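Local coordinates for Low molecular weight phosphotyrosine protein phosphatase 1 (Drosophila melanogaster, PDB 7CUY), which probably removes phosphate by hydrolysis from tyrosine-phosphorylated proteins and from small aryl and acyl phosphates, as a low molecular weight tyrosine phosphatase, at residues 56-61 with 136-141. Numbering follows the deposited sequence.
Sequences ISTLQK and TAYQQC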
ATOM      1  N   ILE A  56     -11.684  -6.306   3.385  1.00 22.22           N
ATOM      2  CA  ILE A  56     -12.341  -5.798   4.590  1.00 30.50           C
ATOM      3  C   ILE A  56     -12.393  -6.881   5.662  1.00 27.73           C
ATOM      4  O   ILE A  56     -12.016  -6.658   6.820  1.00 25.89           O
ATOM      5  CB  ILE A  56     -13.737  -5.254   4.242  1.00 26.25           C
ATOM      6  CG1 ILE A  56     -13.589  -4.014   3.365  1.00 24.11           C
ATOM      7  CG2 ILE A  56     -14.515  -4.945   5.499  1.00 32.72           C
ATOM      8  CD1 ILE A  56     -14.853  -3.607   2.645  1.00 32.13           C
ATOM      9  N   SER A  57     -12.807  -8.087   5.282  1.00 28.69           N
ATOM     10  CA  SER A  57     -12.943  -9.138   6.278  1.00 28.42           C
ATOM     11  C   SER A  57     -11.594  -9.540   6.847  1.00 29.53           C
ATOM     12  O   SER A  57     -11.489  -9.847   8.044  1.00 28.59           O
ATOM     13  CB  SER A  57     -13.666 -10.336   5.676  1.00 34.92           C
ATOM     14  OG  SER A  57     -14.976  -9.937   5.290  1.00 44.36           O
ATOM     15  N   THR A  58     -10.543  -9.541   6.013  1.00 29.26           N
ATOM     16  CA  THR A  58      -9.215  -9.868   6.524  1.00 24.87           C
ATOM     17  C   THR A  58      -8.772  -8.868   7.583  1.00 24.82           C
ATOM     18  O   THR A  58      -8.205  -9.255   8.612  1.00 28.22           O
ATOM     19  CB  THR A  58      -8.192  -9.908   5.387  1.00 25.76           C
ATOM     20  OG1 THR A  58      -8.500 -10.989   4.506  1.00 27.18           O
ATOM     21  CG2 THR A  58      -6.806 -10.099   5.946  1.00 23.01           C
ATOM     22  N   LEU A  59      -9.002  -7.575   7.345  1.00 23.28           N
ATOM     23  CA  LEU A  59      -8.603  -6.577   8.334  1.00 29.78           C
ATOM     24  C   LEU A  59      -9.401  -6.744   9.632  1.00 32.01           C
ATOM     25  O   LEU A  59      -8.820  -6.733  10.724  1.00 27.13           O
ATOM     26  CB  LEU A  59      -8.765  -5.167   7.754  1.00 24.28           C
ATOM     27  CG  LEU A  59      -7.760  -4.846   6.641  1.00 31.04           C
ATOM     28  CD1 LEU A  59      -8.113  -3.555   5.857  1.00 21.52           C
ATOM     29  CD2 LEU A  59      -6.333  -4.783   7.212  1.00 24.89           C
ATOM     30  N   GLN A  60     -10.728  -6.926   9.518  1.00 30.02           N
ATOM     31  CA  GLN A  60     -11.581  -7.241  10.667  1.00 32.13           C
ATOM     32  C   GLN A  60     -11.031  -8.399  11.488  1.00 32.84           C
ATOM     33  O   GLN A  60     -10.950  -8.318  12.716  1.00 36.16           O
ATOM     34  CB  GLN A  60     -12.989  -7.587  10.197  1.00 32.70           C
ATOM     35  CG  GLN A  60     -13.784  -6.445   9.631  1.00 39.88           C
ATOM     36  CD  GLN A  60     -15.271  -6.707   9.726  1.00 49.02           C
ATOM     37  OE1 GLN A  60     -15.752  -7.752   9.282  1.00 46.59           O
ATOM     38  NE2 GLN A  60     -16.012  -5.761  10.309  1.00 49.81           N
ATOM     39  N   LYS A  61     -10.665  -9.496  10.819  1.00 31.15           N
ATOM     40  CA  LYS A  61     -10.055 -10.632  11.504  1.00 29.93           C
ATOM     41  C   LYS A  61      -8.937 -10.185  12.430  1.00 37.33           C
ATOM     42  O   LYS A  61      -8.710 -10.799  13.481  1.00 38.47           O
ATOM     43  CB  LYS A  61      -9.526 -11.629  10.472  1.00 32.83           C
ATOM     44  CG  LYS A  61      -8.740 -12.798  11.032  1.00 39.33           C
ATOM     45  CD  LYS A  61      -7.861 -13.435   9.943  1.00 43.52           C
ATOM     46  CE  LYS A  61      -7.373 -14.843  10.320  1.00 46.64           C
ATOM     47  NZ  LYS A  61      -8.469 -15.862  10.324  1.00 50.70           N
ATOM     48  N   THR A 136      -2.160 -13.402   3.264  1.00 21.81           N
ATOM     49  CA  THR A 136      -0.703 -13.396   3.132  1.00 21.40           C
ATOM     50  C   THR A 136      -0.200 -11.997   2.789  1.00 21.69           C
ATOM     51  O   THR A 136       0.836 -11.566   3.308  1.00 21.60           O
ATOM     52  CB  THR A 136      -0.204 -14.448   2.120  1.00 25.31           C
ATOM     53  OG1 THR A 136       0.149 -13.843   0.870  1.00 37.10           O
ATOM     54  CG2 THR A 136      -1.229 -15.502   1.885  1.00 21.99           C
ATOM     55  N   ALA A 137      -0.945 -11.259   1.959  1.00 20.77           N
ATOM     56  CA  ALA A 137      -0.648  -9.845   1.752  1.00 20.69           C
ATOM     57  C   ALA A 137      -0.632  -9.083   3.078  1.00 19.46           C
ATOM     58  O   ALA A 137       0.249  -8.246   3.324  1.00 18.94           O
ATOM     59  CB  ALA A 137      -1.674  -9.234   0.797  1.00 17.82           C
ATOM     60  N   TYR A 138      -1.619  -9.338   3.937  1.00 22.06           N
ATOM     61  CA  TYR A 138      -1.638  -8.690   5.242  1.00 20.59           C
ATOM     62  C   TYR A 138      -0.371  -9.021   6.034  1.00 21.97           C
ATOM     63  O   TYR A 138       0.307  -8.122   6.550  1.00 22.25           O
ATOM     64  CB  TYR A 138      -2.901  -9.095   6.013  1.00 20.18           C
ATOM     65  CG  TYR A 138      -2.885  -8.606   7.444  1.00 23.75           C
ATOM     66  CD1 TYR A 138      -3.395  -7.366   7.768  1.00 25.33           C
ATOM     67  CD2 TYR A 138      -2.336  -9.383   8.467  1.00 24.05           C
ATOM     68  CE1 TYR A 138      -3.369  -6.896   9.060  1.00 28.70           C
ATOM     69  CE2 TYR A 138      -2.303  -8.920   9.768  1.00 28.96           C
ATOM     70  CZ  TYR A 138      -2.822  -7.675  10.060  1.00 28.42           C
ATOM     71  OH  TYR A 138      -2.801  -7.193  11.355  1.00 41.07           O
ATOM     72  N   GLN A 139      -0.023 -10.309   6.130  1.00 19.67           N
ATOM     73  CA  GLN A 139       1.190 -10.690   6.845  1.00 21.30           C
ATOM     74  C   GLN A 139       2.414  -9.978   6.279  1.00 22.54           C
ATOM     75  O   GLN A 139       3.274  -9.505   7.033  1.00 22.36           O
ATOM     76  CB  GLN A 139       1.384 -12.209   6.799  1.00 29.29           C
ATOM     77  CG  GLN A 139       0.402 -12.990   7.659  1.00 31.19           C
ATOM     78  CD  GLN A 139       1.021 -14.225   8.326  1.00 49.07           C
ATOM     79  OE1 GLN A 139       2.187 -14.592   8.078  1.00 50.17           O
ATOM     80  NE2 GLN A 139       0.249 -14.851   9.213  1.00 49.84           N
ATOM     81  N   GLN A 140       2.508  -9.882   4.950  1.00 21.98           N
ATOM     82  CA  GLN A 140       3.648  -9.214   4.331  1.00 20.67           C
ATOM     83  C   GLN A 140       3.679  -7.733   4.683  1.00 17.06           C
ATOM     84  O   GLN A 140       4.729  -7.191   5.045  1.00 20.28           O
ATOM     85  CB  GLN A 140       3.606  -9.400   2.813  1.00 20.53           C
ATOM     86  CG  GLN A 140       3.879 -10.825   2.365  1.00 19.58           C
ATOM     87  CD  GLN A 140       3.559 -11.041   0.892  1.00 20.24           C
ATOM     88  OE1 GLN A 140       2.392 -11.043   0.495  1.00 21.43           O
ATOM     89  NE2 GLN A 140       4.588 -11.238   0.081  1.00 18.81           N
ATOM     90  N   CYS A 141       2.534  -7.063   4.571  1.00 17.64           N
ATOM     91  CA  CYS A 141       2.455  -5.646   4.903  1.00 16.17           C
ATOM     92  C   CYS A 141       2.829  -5.381   6.362  1.00 18.71           C
ATOM     93  O   CYS A 141       3.453  -4.361   6.676  1.00 15.40           O
ATOM     94  CB  CYS A 141       1.044  -5.137   4.610  1.00 16.17           C
ATOM     95  SG  CYS A 141       0.661  -5.118   2.837  1.00 21.71           S
TER
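Segments 56-61 and 136-141, on helices 53-61 and 132-153, come nearest at Thr58 and Tyr138, whose CA atoms stand 7.8 Å apart. This is helix-helix packing in the low molecular weight phosphatase fold, whose parallel four-stranded sheet has strand order 2-1-3-4, and it joins the short helix 53-61 to the C-terminal helix. The interface is small, 111 Å² summed over both sides, and wholly apolar between the two segments. Tyr138 gives 55 Å² of it, the whole share of its segment, against 29 for Thr58 and 27 for Leu59. Its CB points toward segment 56-61, and with CG anti to the backbone N (chi1 172°) the ring is carried on past Thr58 to Leu59. The Thr58 methyl, CG2, meets the root of that side chain, 4.0 Å from Tyr138 CB, and lies oblique to the ring. In Thr58 a chi1 of -66° sets OG1 beside the backbone N and CG2 anti to it, and OG1 hydrogen-bonds to the carbonyl oxygen of Arg54 one turn earlier, so the polar branch is satisfied within its own helix. Around the contact, Val21 of helix 15-29 touches Leu59, Ile18 and Val22 of that helix touch Tyr138, and the His62 ring is stacked with that of Tyr138. The Tyr138 side chain is about 9 Å from that of Arg15, probably an active-site residue. Leu59 CD2 approaches the ring obliquely, 4.0 Å from Tyr138 CD1 and 4.1 Å from Tyr138 CE1.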